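PDB 4HA6: pyridoxine 4-oxidase from Mesorhizobium loti, which catalyses the FAD-dependent oxidation of pyridoxine at its 4-hydroxymethyl group, probably to pyridoxal with oxygen as electron acceptor, as a member of the GMC oxidoreductase family. Local coordinates for residues L15-L20 with A198-A203; D109-W114 with D462-L467; E176-T181 with Y319-S324; N298-R303 with S354-L359; P331-G336 with F360-P365. One frame throughout, in Å; residues are numbered along the deposited sequence. Where two conformers were deposited one is given.

From the N terminus, helix 11-20 enters contact 1, closed at 198-203. Residues 109-114 open contact 2 within that loop, but it closes only at 462-467, so the two cross. Contact 3, joining 176-181 to the end of strand 314-320, also crosses contact 1; contacts 3, 4 and 5 all nest inside contact 2. Contact 4 crosses contacts 3 and 5. Contacts 3 to 5 all reach one antiparallel sheet, where strand 355-362 pairs with 293-302 in contact 4 and with 333-338 in contact 5, which touches contact 3. Contact 1 ties helix 11-20 to the 195-205 region, and contact 2 ties the loop before helix 114-124 to the loop before strand 473-475, beside the parallel sheet.

Contact 1. Residues L15-L20 with A198-A203; sequences LLAARL and AWLTKA
The indole of W199 receives L15 over one face and the methyl of A18 at its edge, with R19 CG approaching obliquely. L15 CG stands 3.6 Å above the indole plane, offset toward the rim, and its branch CD1 makes a CH-pi contact 3.8 Å from the centroid of the six-membered ring of W199. This follows from the L15 first torsion, which sets CG opposite the backbone N (chi1 -171°) and lays the side chain alongside W199, both pointing the same way. At the other end of the indole, A18 CB rests 3.7 Å from W199 CB and also meets the W199 carbonyl. One residue on, L200 is the centre of an inverse gamma turn, and its CD2 touches A17 CB at 4.0 Å. Replacing W199 with an alanine would probably open a gap beside L15, whose CD1 would lose the aromatic face it lies on. The guanidinium of R19 turns to other partners, E498 and E22. Helix 11-20 follows strand 4-7 in the Rossmann-type FAD-binding fold; L15 also packs on helix 490-506, while A17 and L200 both touch L30 of strand 28-31.

Contact 2. Residues D109-W114 with D462-L467; sequences DRRWGW and DANLRL
W112 and A463 join a short 3-10 segment, 110-112, to a type I beta turn from D462 to L465. Beyond CB, with CG set opposite the carbonyl carbon (chi1 -67°), the W112 side chain passes CD1, 4.1 Å from A463 O, to reach NE1, which donates a hydrogen bond of 3.0 Å to A463 O. It uses a lone pair in the carbonyl plane, and the acceptor lies nearly in the indole plane. Farther out, W112 CZ2 meets L465 CD2 at 3.7 Å, and CH2 lies 4.2 Å from L465 CD1. R111 CG lies over the rim of one face of this ring, while R111 NH1 bonds to Q503 of helix 490-506. A phenylalanine in place of W112 would probably leave A463 O without its indole donor and L465 with less to pack on. The turn, closed by L465 N to D462 O, is braced by D462 OD1, accepting from N464 N and R466 N on opposite carboxylate faces. D109 CB touches A463 CB at 3.6 Å.

Contact 3. Residues E176-T181 with Y319-S324; sequences EMIGVT and YMRADS
With CG opposite the backbone N (chi1 178°) and the rest of its chain extended, M177 carries its terminal methyl to the ring of Y319 in a Met-aromatic contact. M177 CE sits over the centre of the Y319 ring, 3.6 Å from the centroid, and SD is 4.9 Å from that centroid, above the same face. H172 meets the Y319 ring edge-to-face, and P488, a residue of the pyridoxamine pocket, also touches it, consistent with a second-shell place beside the substrate site. Next along, I178 reaches across the end of strand 314-320: CG1 lies 3.6 Å from M320 CA, and CD1 is 3.7 Å from R321 CG. R321 then sends its guanidinium to Q330 O. The backbones join through G179 N, which donates to Y319 O over 3.2 Å; the unusual backbone angles of G179 suit glycine alone, since a beta carbon would press on the preceding carbonyl. One water completes the joint, donating to M177 O and G179 O and accepting from Y319 N at 2.9 Å.

Contact 4. Residues N298-R303 with S354-L359; sequences NLYAAR and SAYSLL
Y300 and Y356 form a hydrogen-bonded pair between antiparallel strands, with Y300 N donating to Y356 O at 2.8 Å. Their side chains share one face of the sheet with N298 and L358. Y300 CB lies over the Y356 ring in a CH-pi contact, 3.9 Å from its centroid; the two rings are near parallel, their planes 20° apart, but slid so they barely overlap. Y356 CG sits between its backbone N and carbonyl carbon (chi1 55°), which leans the ring under Y300 CB and brings its edge to A302 CB. Farther along the Y300 ring, CE2 packs on L358 CG at 3.6 Å. The opposite face carries L299, A301, A355 and S357, where L299 CD2 meets A355 CB at 3.8 Å. Further out, H410 meets the Y300 ring edge-to-face, and strand 418-421 flanks strand 293-302. The Y300 hydroxyl donates to N298 OD1 at 2.6 Å, from above the carbonyl plane; N298 OD1 also bonds S405 OG, and N298 ND2 binds L423 O and E421 OE1.

Contact 5. Residues P331-G336 with F360-P365; sequences PEIVVG and FGITHP
V334 and G361 form the close middle of this contact, their backbones joined by two hydrogen bonds. V334 N donates to G361 O at 3.1 Å, and G361 N returns the bond to V334 O at 3.0 Å. With no side chain on G361, V334 CG1 settles over its backbone, 3.7 Å from G361 O. T363 extends this tight part: its N donates to E332 O at 3.0 Å, and its methyl CG2, placed opposite the carbonyl carbon, lies 3.9 Å from P331 CB. Here the antiparallel pairing of strands 333-338 and 355-362 meets a classic beta bulge, E332 and I333 both facing M320 of the neighbouring strand 314-320. The face bearing I333, V335, F360 and I362 is looser across the pair, for I333 CG2 and I362 CG2 come only to 4.3 Å. F360 turns its ring away to helix 430-440, and I362 packs on helix 392-409. Towards the partly exposed end, H364 presents its ring edge to P331 O. H364 ND1 gives T363 OG1 a weak bond of 2.9 Å, while NE2 is held by D99. A water links the two segments here, donating to E332 O at 2.8 Å and accepting from H364 N.

Contact 1. Residues L15-L20 with A198-A203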
# COMPACT_ATOMS: atom_id res chain seq x y z
N LEU A 15 -0.36 -3.41 14.47
CA LEU A 15 -0.06 -4.83 14.64
C LEU A 15 1.05 -5.07 15.64
O LEU A 15 1.02 -6.03 16.42
CB LEU A 15 0.34 -5.47 13.29
CG LEU A 15 0.50 -7.00 13.23
CD1 LEU A 15 0.21 -7.50 11.81
CD2 LEU A 15 1.89 -7.49 13.70
N LEU A 16 2.07 -4.22 15.59
CA LEU A 16 3.24 -4.40 16.45
C LEU A 16 2.93 -4.05 17.90
O LEU A 16 3.29 -4.79 18.81
CB LEU A 16 4.43 -3.56 15.94
CG LEU A 16 5.24 -4.20 14.82
CD1 LEU A 16 6.47 -3.35 14.50
CD2 LEU A 16 5.66 -5.60 15.19
N ALA A 17 2.29 -2.90 18.11
CA ALA A 17 1.85 -2.51 19.45
C ALA A 17 1.13 -3.68 20.16
O ALA A 17 1.42 -4.00 21.31
CB ALA A 17 0.95 -1.30 19.37
N ALA A 18 0.19 -4.31 19.45
CA ALA A 18 -0.49 -5.49 19.98
C ALA A 18 0.49 -6.65 20.20
O ALA A 18 0.58 -7.19 21.31
CB ALA A 18 -1.61 -5.92 19.06
N ARG A 19 1.22 -7.03 19.15
CA ARG A 19 2.01 -8.27 19.20
C ARG A 19 3.20 -8.22 20.16
O ARG A 19 3.43 -9.16 20.92
CB ARG A 19 2.41 -8.72 17.79
CG ARG A 19 1.20 -9.22 16.95
CD ARG A 19 1.16 -10.73 16.77
NE ARG A 19 1.73 -11.42 17.91
CZ ARG A 19 2.75 -12.26 17.85
NH1 ARG A 19 3.32 -12.56 16.69
NH2 ARG A 19 3.19 -12.82 18.97
N LEU A 20 3.95 -7.11 20.15
CA LEU A 20 5.09 -6.96 21.05
C LEU A 20 4.63 -6.98 22.51
O LEU A 20 5.26 -7.62 23.35
CB LEU A 20 5.89 -5.69 20.73
CG LEU A 20 6.47 -5.67 19.31
CD1 LEU A 20 7.45 -4.51 19.09
CD2 LEU A 20 7.14 -6.98 19.01
N ALA A 198 -8.48 -4.51 14.28
CA ALA A 198 -8.12 -5.92 14.42
C ALA A 198 -7.12 -6.16 15.56
O ALA A 198 -7.23 -7.14 16.28
CB ALA A 198 -7.55 -6.44 13.09
N TRP A 199 -6.15 -5.27 15.72
CA TRP A 199 -5.09 -5.55 16.68
C TRP A 199 -5.18 -4.74 17.96
O TRP A 199 -4.89 -5.26 19.04
CB TRP A 199 -3.71 -5.40 16.04
CG TRP A 199 -3.33 -6.60 15.22
CD1 TRP A 199 -2.75 -7.77 15.66
CD2 TRP A 199 -3.49 -6.74 13.81
NE1 TRP A 199 -2.56 -8.62 14.59
CE2 TRP A 199 -3.01 -8.01 13.45
CE3 TRP A 199 -4.01 -5.91 12.81
CZ2 TRP A 199 -3.04 -8.48 12.13
CZ3 TRP A 199 -4.02 -6.36 11.50
CH2 TRP A 199 -3.53 -7.63 11.17
N LEU A 200 -5.55 -3.46 17.83
CA LEU A 200 -5.70 -2.61 19.01
C LEU A 200 -7.12 -2.72 19.59
O LEU A 200 -7.87 -1.74 19.61
CB LEU A 200 -5.32 -1.16 18.68
CG LEU A 200 -3.84 -1.02 18.34
CD1 LEU A 200 -3.47 0.38 17.85
CD2 LEU A 200 -3.01 -1.39 19.56
N THR A 201 -7.48 -3.92 20.03
CA THR A 201 -8.78 -4.18 20.65
C THR A 201 -8.83 -3.54 22.05
O THR A 201 -7.80 -3.06 22.55
CB THR A 201 -9.02 -5.69 20.80
OG1 THR A 201 -8.14 -6.23 21.80
CG2 THR A 201 -8.76 -6.41 19.48
N LYS A 202 -10.01 -3.53 22.66
CA LYS A 202 -10.17 -2.98 24.01
C LYS A 202 -9.26 -3.71 24.99
O LYS A 202 -8.60 -3.09 25.82
CB LYS A 202 -11.62 -3.10 24.49
CG LYS A 202 -12.56 -2.02 23.96
CD LYS A 202 -13.44 -1.46 25.07
CE LYS A 202 -14.23 -2.54 25.78
NZ LYS A 202 -14.79 -2.08 27.09
N ALA A 203 -9.23 -5.03 24.86
CA ALA A 203 -8.38 -5.86 25.71
C ALA A 203 -6.90 -5.51 25.57
O ALA A 203 -6.24 -5.21 26.56
CB ALA A 203 -8.60 -7.32 25.40

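Contact 2. Residues D109-W114 with D462-L467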
# COMPACT_ATOMS: atom_id res chain seq x y z
N ASP A 109 17.55 -14.02 2.34
CA ASP A 109 16.92 -14.76 3.42
C ASP A 109 15.58 -15.40 3.01
O ASP A 109 14.66 -14.71 2.56
CB ASP A 109 16.74 -13.84 4.64
CG ASP A 109 16.54 -14.62 5.92
OD1 ASP A 109 15.87 -15.68 5.88
OD2 ASP A 109 17.03 -14.18 6.99
N ARG A 110 15.48 -16.72 3.23
CA ARG A 110 14.32 -17.55 2.87
C ARG A 110 13.03 -17.14 3.56
O ARG A 110 11.93 -17.49 3.11
CB ARG A 110 14.59 -19.00 3.27
CG ARG A 110 15.55 -19.78 2.40
CD ARG A 110 15.65 -21.24 2.90
NE ARG A 110 16.26 -21.35 4.23
CZ ARG A 110 15.58 -21.56 5.36
NH1 ARG A 110 14.26 -21.68 5.34
NH2 ARG A 110 16.22 -21.65 6.52
N ARG A 111 13.16 -16.44 4.69
CA ARG A 111 12.00 -16.06 5.50
C ARG A 111 11.02 -15.17 4.75
O ARG A 111 9.85 -15.07 5.13
CB ARG A 111 12.45 -15.37 6.78
CG ARG A 111 13.38 -14.20 6.54
CD ARG A 111 14.02 -13.78 7.85
NE ARG A 111 12.95 -13.46 8.77
CZ ARG A 111 13.00 -12.53 9.69
NH1 ARG A 111 14.10 -11.81 9.87
NH2 ARG A 111 11.93 -12.31 10.44
N TRP A 112 11.52 -14.55 3.68
CA TRP A 112 10.75 -13.59 2.92
C TRP A 112 10.15 -14.23 1.68
O TRP A 112 9.62 -13.53 0.82
CB TRP A 112 11.64 -12.40 2.55
CG TRP A 112 12.06 -11.60 3.78
CD1 TRP A 112 13.33 -11.42 4.27
CD2 TRP A 112 11.19 -10.90 4.67
NE1 TRP A 112 13.30 -10.64 5.41
CE2 TRP A 112 11.99 -10.31 5.67
CE3 TRP A 112 9.81 -10.71 4.72
CZ2 TRP A 112 11.45 -9.55 6.70
CZ3 TRP A 112 9.28 -9.96 5.74
CH2 TRP A 112 10.10 -9.39 6.72
N GLY A 113 10.24 -15.55 1.59
CA GLY A 113 9.67 -16.28 0.47
C GLY A 113 8.25 -16.73 0.77
O GLY A 113 7.87 -16.82 1.94
N TRP A 114 7.47 -16.98 -0.28
CA TRP A 114 6.07 -17.38 -0.15
C TRP A 114 5.87 -18.54 0.85
O TRP A 114 4.96 -18.50 1.69
CB TRP A 114 5.52 -17.77 -1.52
CG TRP A 114 4.08 -18.18 -1.50
CD1 TRP A 114 3.58 -19.46 -1.44
CD2 TRP A 114 2.94 -17.31 -1.58
NE1 TRP A 114 2.20 -19.43 -1.45
CE2 TRP A 114 1.78 -18.12 -1.54
CE3 TRP A 114 2.79 -15.92 -1.67
CZ2 TRP A 114 0.49 -17.59 -1.60
CZ3 TRP A 114 1.51 -15.39 -1.72
CH2 TRP A 114 0.37 -16.23 -1.69
N ASP A 462 18.88 -4.77 6.86
CA ASP A 462 19.26 -6.13 6.53
C ASP A 462 18.00 -6.98 6.54
O ASP A 462 16.90 -6.43 6.64
CB ASP A 462 20.35 -6.68 7.47
CG ASP A 462 19.92 -6.75 8.95
OD1 ASP A 462 18.72 -6.68 9.28
OD2 ASP A 462 20.81 -6.90 9.81
N ALA A 463 18.16 -8.30 6.48
CA ALA A 463 17.04 -9.22 6.35
C ALA A 463 16.23 -9.30 7.64
O ALA A 463 15.09 -9.76 7.64
CB ALA A 463 17.53 -10.61 5.96
N ASN A 464 16.84 -8.86 8.73
CA ASN A 464 16.17 -8.80 10.03
C ASN A 464 15.48 -7.46 10.26
O ASN A 464 14.88 -7.24 11.33
CB ASN A 464 17.18 -9.06 11.15
CG ASN A 464 17.73 -10.48 11.13
OD1 ASN A 464 16.97 -11.44 11.05
ND2 ASN A 464 19.05 -10.61 11.18
N LEU A 465 15.58 -6.58 9.26
CA LEU A 465 14.95 -5.24 9.27
C LEU A 465 15.67 -4.21 10.15
O LEU A 465 15.09 -3.16 10.51
CB LEU A 465 13.45 -5.30 9.61
CG LEU A 465 12.60 -6.30 8.81
CD1 LEU A 465 11.13 -6.23 9.21
CD2 LEU A 465 12.77 -6.11 7.31
N ARG A 466 16.92 -4.51 10.49
CA ARG A 466 17.74 -3.63 11.31
C ARG A 466 18.46 -2.63 10.40
O ARG A 466 19.11 -3.03 9.43
CB ARG A 466 18.75 -4.45 12.10
CG ARG A 466 19.61 -3.65 13.08
CD ARG A 466 20.84 -4.47 13.54
NE ARG A 466 21.56 -5.01 12.38
CZ ARG A 466 22.57 -4.40 11.76
NH1 ARG A 466 23.03 -3.22 12.18
NH2 ARG A 466 23.13 -4.99 10.70
N LEU A 467 18.34 -1.33 10.68
CA LEU A 467 19.13 -0.34 9.95
C LEU A 467 20.60 -0.75 10.05
O LEU A 467 21.11 -0.94 11.15
CB LEU A 467 18.97 1.05 10.56
CG LEU A 467 19.63 2.10 9.65
CD1 LEU A 467 18.56 2.79 8.86
CD2 LEU A 467 20.45 3.09 10.45

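Contact 3. Residues E176-T181 with Y319-S324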
# COMPACT_ATOMS: atom_id res chain seq x y z
N GLU A 176 -2.28 -18.50 -6.61
CA GLU A 176 -2.67 -18.23 -7.99
C GLU A 176 -3.40 -16.89 -8.03
O GLU A 176 -4.46 -16.74 -7.41
CB GLU A 176 -3.58 -19.34 -8.53
CG GLU A 176 -4.01 -19.12 -9.99
CD GLU A 176 -4.80 -20.29 -10.56
OE1 GLU A 176 -5.20 -20.23 -11.75
OE2 GLU A 176 -5.02 -21.27 -9.81
N MET A 177 -2.85 -15.93 -8.76
CA MET A 177 -3.38 -14.56 -8.72
C MET A 177 -3.97 -14.11 -10.07
O MET A 177 -4.85 -13.24 -10.12
CB MET A 177 -2.28 -13.61 -8.21
CG MET A 177 -2.65 -12.16 -8.15
SD MET A 177 -1.50 -11.28 -7.06
CE MET A 177 -2.19 -9.62 -7.11
N ILE A 178 -3.51 -14.73 -11.16
CA ILE A 178 -4.07 -14.45 -12.48
C ILE A 178 -5.41 -15.16 -12.62
O ILE A 178 -5.49 -16.37 -12.39
CB ILE A 178 -3.14 -14.93 -13.62
CG1 ILE A 178 -1.98 -13.96 -13.82
CG2 ILE A 178 -3.90 -15.07 -14.92
CD1 ILE A 178 -1.01 -14.39 -14.89
N GLY A 179 -6.44 -14.42 -13.01
CA GLY A 179 -7.77 -15.00 -13.16
C GLY A 179 -8.83 -13.94 -12.97
O GLY A 179 -8.51 -12.74 -13.03
N VAL A 180 -10.08 -14.35 -12.76
CA VAL A 180 -11.17 -13.41 -12.49
C VAL A 180 -11.84 -13.77 -11.17
O VAL A 180 -11.99 -14.95 -10.85
CB VAL A 180 -12.21 -13.35 -13.64
CG1 VAL A 180 -11.59 -12.73 -14.89
CG2 VAL A 180 -12.77 -14.73 -13.95
N THR A 181 -12.21 -12.75 -10.38
CA THR A 181 -12.76 -12.95 -9.04
C THR A 181 -13.13 -11.60 -8.45
O THR A 181 -12.48 -10.59 -8.75
CB THR A 181 -11.74 -13.67 -8.10
OG1 THR A 181 -12.30 -13.86 -6.78
CG2 THR A 181 -10.46 -12.87 -7.97
N TYR A 319 -5.95 -9.70 -12.69
CA TYR A 319 -4.53 -9.74 -13.02
C TYR A 319 -4.29 -10.76 -14.13
O TYR A 319 -4.99 -11.77 -14.20
CB TYR A 319 -3.71 -10.11 -11.78
CG TYR A 319 -3.96 -9.13 -10.67
CD1 TYR A 319 -3.23 -7.95 -10.60
CD2 TYR A 319 -4.96 -9.35 -9.72
CE1 TYR A 319 -3.46 -7.02 -9.60
CE2 TYR A 319 -5.20 -8.42 -8.70
CZ TYR A 319 -4.45 -7.25 -8.67
OH TYR A 319 -4.66 -6.28 -7.70
N MET A 320 -3.30 -10.50 -14.99
CA MET A 320 -3.07 -11.38 -16.13
C MET A 320 -1.69 -11.14 -16.74
O MET A 320 -0.97 -10.21 -16.36
CB MET A 320 -4.17 -11.17 -17.18
CG MET A 320 -4.20 -9.76 -17.78
SD MET A 320 -5.74 -9.30 -18.63
CE MET A 320 -6.79 -8.87 -17.24
N ARG A 321 -1.32 -11.98 -17.69
CA ARG A 321 -0.09 -11.75 -18.42
C ARG A 321 -0.40 -10.64 -19.43
O ARG A 321 -1.56 -10.41 -19.78
CB ARG A 321 0.39 -13.03 -19.10
CG ARG A 321 0.68 -14.18 -18.12
CD ARG A 321 1.88 -13.90 -17.21
NE ARG A 321 3.12 -13.96 -17.96
CZ ARG A 321 4.33 -13.75 -17.45
NH1 ARG A 321 4.47 -13.47 -16.15
NH2 ARG A 321 5.40 -13.81 -18.23
N ALA A 322 0.63 -9.94 -19.88
CA ALA A 322 0.43 -8.83 -20.80
C ALA A 322 0.09 -9.27 -22.24
O ALA A 322 -0.41 -8.46 -23.01
CB ALA A 322 1.64 -7.93 -20.80
N ASP A 323 0.36 -10.52 -22.60
CA ASP A 323 0.23 -10.93 -24.01
C ASP A 323 -0.81 -12.03 -24.26
O ASP A 323 -0.95 -12.53 -25.38
CB ASP A 323 1.59 -11.35 -24.59
CG ASP A 323 2.23 -12.50 -23.82
OD1 ASP A 323 1.60 -13.01 -22.87
OD2 ASP A 323 3.37 -12.88 -24.16
N SER A 324 -1.53 -12.40 -23.21
CA SER A 324 -2.46 -13.53 -23.30
C SER A 324 -3.42 -13.61 -22.13
O SER A 324 -3.02 -13.43 -20.97
CB SER A 324 -1.68 -14.83 -23.38
OG SER A 324 -2.53 -15.93 -23.13
O HOH W 1 -6.90 -11.83 -11.01

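Contact 4. Residues N298-R303 with S354-L359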
# COMPACT_ATOMS: atom_id res chain seq x y z
N ASN A 298 -10.47 3.62 -18.79
CA ASN A 298 -11.21 3.14 -19.96
C ASN A 298 -12.70 3.37 -19.62
O ASN A 298 -13.37 2.48 -19.09
CB ASN A 298 -10.88 1.66 -20.19
CG ASN A 298 -11.37 1.13 -21.52
OD1 ASN A 298 -11.40 -0.09 -21.74
ND2 ASN A 298 -11.73 2.03 -22.44
N LEU A 299 -13.18 4.59 -19.90
CA LEU A 299 -14.48 5.08 -19.45
C LEU A 299 -15.59 4.71 -20.44
O LEU A 299 -15.47 5.01 -21.63
CB LEU A 299 -14.42 6.61 -19.34
CG LEU A 299 -15.24 7.41 -18.33
CD1 LEU A 299 -15.96 8.60 -19.01
CD2 LEU A 299 -16.19 6.55 -17.51
N TYR A 300 -16.67 4.10 -19.94
CA TYR A 300 -17.81 3.68 -20.78
C TYR A 300 -19.12 4.35 -20.39
O TYR A 300 -19.53 4.32 -19.22
CB TYR A 300 -18.00 2.16 -20.70
CG TYR A 300 -16.85 1.38 -21.28
CD1 TYR A 300 -16.85 1.02 -22.62
CD2 TYR A 300 -15.74 1.04 -20.50
CE1 TYR A 300 -15.79 0.31 -23.18
CE2 TYR A 300 -14.67 0.33 -21.05
CZ TYR A 300 -14.70 -0.03 -22.39
OH TYR A 300 -13.66 -0.72 -22.96
N ALA A 301 -19.81 4.93 -21.36
CA ALA A 301 -21.17 5.40 -21.13
C ALA A 301 -22.04 4.17 -20.87
O ALA A 301 -21.92 3.16 -21.57
CB ALA A 301 -21.69 6.17 -22.35
N ALA A 302 -22.91 4.24 -19.86
CA ALA A 302 -23.76 3.09 -19.55
C ALA A 302 -25.10 3.14 -20.28
O ALA A 302 -25.68 4.22 -20.46
CB ALA A 302 -23.98 2.95 -18.05
N ARG A 303 -25.58 1.96 -20.69
CA ARG A 303 -26.82 1.80 -21.44
C ARG A 303 -28.03 1.95 -20.50
O ARG A 303 -29.16 2.12 -20.95
CB ARG A 303 -26.85 0.41 -22.09
CG ARG A 303 -27.83 0.27 -23.24
CD ARG A 303 -27.82 -1.13 -23.83
NE ARG A 303 -28.12 -2.09 -22.79
CZ ARG A 303 -29.34 -2.51 -22.50
NH1 ARG A 303 -30.40 -2.08 -23.21
NH2 ARG A 303 -29.50 -3.37 -21.52
N SER A 354 -24.24 7.34 -14.74
CA SER A 354 -24.30 7.34 -16.21
C SER A 354 -23.12 6.63 -16.89
O SER A 354 -23.13 6.40 -18.10
CB SER A 354 -24.37 8.78 -16.72
OG SER A 354 -23.08 9.37 -16.68
N ALA A 355 -22.10 6.30 -16.11
CA ALA A 355 -20.90 5.69 -16.67
C ALA A 355 -20.18 4.82 -15.67
O ALA A 355 -20.40 4.91 -14.45
CB ALA A 355 -19.96 6.78 -17.23
N TYR A 356 -19.32 3.95 -16.19
CA TYR A 356 -18.40 3.17 -15.37
C TYR A 356 -17.05 3.17 -16.07
O TYR A 356 -16.96 3.37 -17.29
CB TYR A 356 -18.89 1.74 -15.17
CG TYR A 356 -19.18 0.98 -16.46
CD1 TYR A 356 -20.42 1.05 -17.07
CD2 TYR A 356 -18.21 0.15 -17.03
CE1 TYR A 356 -20.69 0.35 -18.23
CE2 TYR A 356 -18.47 -0.56 -18.19
CZ TYR A 356 -19.71 -0.45 -18.79
OH TYR A 356 -19.98 -1.16 -19.95
N SER A 357 -15.99 2.98 -15.28
CA SER A 357 -14.64 2.96 -15.82
C SER A 357 -14.01 1.61 -15.56
O SER A 357 -14.24 1.00 -14.52
CB SER A 357 -13.77 4.02 -15.13
OG SER A 357 -14.07 5.33 -15.58
N LEU A 358 -13.24 1.14 -16.54
CA LEU A 358 -12.34 0.02 -16.32
C LEU A 358 -10.98 0.65 -16.07
O LEU A 358 -10.50 1.47 -16.86
CB LEU A 358 -12.29 -0.90 -17.53
CG LEU A 358 -13.60 -1.48 -18.07
CD1 LEU A 358 -13.29 -2.66 -18.96
CD2 LEU A 358 -14.57 -1.87 -16.98
N LEU A 359 -10.36 0.29 -14.95
CA LEU A 359 -9.08 0.85 -14.58
C LEU A 359 -8.03 -0.13 -15.06
O LEU A 359 -8.26 -1.35 -15.07
CB LEU A 359 -9.03 1.05 -13.07
CG LEU A 359 -10.24 1.80 -12.52
CD1 LEU A 359 -10.23 1.84 -11.01
CD2 LEU A 359 -10.30 3.21 -13.10

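Contact 5. Residues P331-G336 with F360-P365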
# COMPACT_ATOMS: atom_id res chain seq x y z
N PRO A 331 1.56 -12.06 -12.47
CA PRO A 331 0.86 -11.02 -13.24
C PRO A 331 1.83 -10.02 -13.86
O PRO A 331 2.92 -9.81 -13.31
CB PRO A 331 0.01 -10.30 -12.19
CG PRO A 331 -0.20 -11.32 -11.08
CD PRO A 331 1.05 -12.19 -11.09
N GLU A 332 1.44 -9.42 -14.99
CA GLU A 332 2.19 -8.32 -15.57
C GLU A 332 1.33 -7.06 -15.69
O GLU A 332 1.83 -5.94 -15.60
CB GLU A 332 2.73 -8.69 -16.96
CG GLU A 332 3.61 -9.92 -16.97
CD GLU A 332 4.14 -10.22 -18.36
OE1 GLU A 332 3.31 -10.41 -19.28
OE2 GLU A 332 5.38 -10.24 -18.51
N ILE A 333 0.03 -7.25 -15.90
CA ILE A 333 -0.90 -6.12 -15.95
C ILE A 333 -2.15 -6.45 -15.14
O ILE A 333 -2.31 -7.58 -14.65
CB ILE A 333 -1.31 -5.75 -17.41
CG1 ILE A 333 -1.97 -6.94 -18.10
CG2 ILE A 333 -0.13 -5.24 -18.22
CD1 ILE A 333 -2.28 -6.72 -19.58
N VAL A 334 -3.03 -5.47 -15.00
CA VAL A 334 -4.28 -5.63 -14.26
C VAL A 334 -5.34 -4.75 -14.91
O VAL A 334 -5.03 -3.65 -15.39
CB VAL A 334 -4.12 -5.25 -12.77
CG1 VAL A 334 -3.58 -3.84 -12.63
CG2 VAL A 334 -5.46 -5.40 -12.01
N VAL A 335 -6.57 -5.25 -14.99
CA VAL A 335 -7.70 -4.44 -15.43
C VAL A 335 -8.77 -4.60 -14.37
O VAL A 335 -9.15 -5.73 -14.06
CB VAL A 335 -8.27 -4.90 -16.80
CG1 VAL A 335 -9.55 -4.14 -17.11
CG2 VAL A 335 -7.25 -4.69 -17.91
N GLY A 336 -9.23 -3.50 -13.80
CA GLY A 336 -10.18 -3.56 -12.70
C GLY A 336 -11.51 -2.94 -13.08
O GLY A 336 -11.57 -2.02 -13.90
N PHE A 360 -6.89 0.38 -15.51
CA PHE A 360 -5.87 -0.49 -16.10
C PHE A 360 -4.52 -0.05 -15.57
O PHE A 360 -4.28 1.16 -15.37
CB PHE A 360 -5.95 -0.48 -17.64
CG PHE A 360 -5.83 0.90 -18.24
CD1 PHE A 360 -6.96 1.69 -18.46
CD2 PHE A 360 -4.57 1.42 -18.56
CE1 PHE A 360 -6.85 2.98 -18.99
CE2 PHE A 360 -4.45 2.72 -19.10
CZ PHE A 360 -5.59 3.49 -19.32
N GLY A 361 -3.65 -1.02 -15.28
CA GLY A 361 -2.38 -0.70 -14.64
C GLY A 361 -1.34 -1.74 -14.97
O GLY A 361 -1.66 -2.74 -15.62
N ILE A 362 -0.09 -1.52 -14.55
CA ILE A 362 0.94 -2.54 -14.68
C ILE A 362 1.31 -3.00 -13.28
O ILE A 362 1.23 -2.21 -12.32
CB ILE A 362 2.20 -2.03 -15.43
CG1 ILE A 362 2.85 -0.85 -14.69
CG2 ILE A 362 1.84 -1.65 -16.86
CD1 ILE A 362 4.18 -0.44 -15.27
N THR A 363 1.70 -4.26 -13.13
CA THR A 363 1.79 -4.81 -11.78
C THR A 363 3.16 -4.70 -11.14
O THR A 363 3.27 -4.73 -9.91
CB THR A 363 1.38 -6.28 -11.74
OG1 THR A 363 2.04 -6.98 -12.80
CG2 THR A 363 -0.13 -6.42 -11.90
N HIS A 364 4.21 -4.60 -11.96
CA HIS A 364 5.58 -4.55 -11.45
C HIS A 364 6.39 -3.47 -12.18
O HIS A 364 7.27 -3.79 -12.99
CB HIS A 364 6.25 -5.92 -11.61
CG HIS A 364 5.51 -7.03 -10.91
ND1 HIS A 364 4.49 -7.73 -11.51
CD2 HIS A 364 5.61 -7.51 -9.65
CE1 HIS A 364 4.02 -8.63 -10.66
NE2 HIS A 364 4.68 -8.51 -9.51
N PRO A 365 6.11 -2.18 -11.91
CA PRO A 365 6.84 -1.11 -12.61
C PRO A 365 8.34 -1.19 -12.35
O PRO A 365 8.75 -1.53 -11.22
CB PRO A 365 6.28 0.18 -11.98
CG PRO A 365 5.67 -0.25 -10.65
CD PRO A 365 5.15 -1.65 -10.91
O HOH W 2 4.40 -5.18 -14.81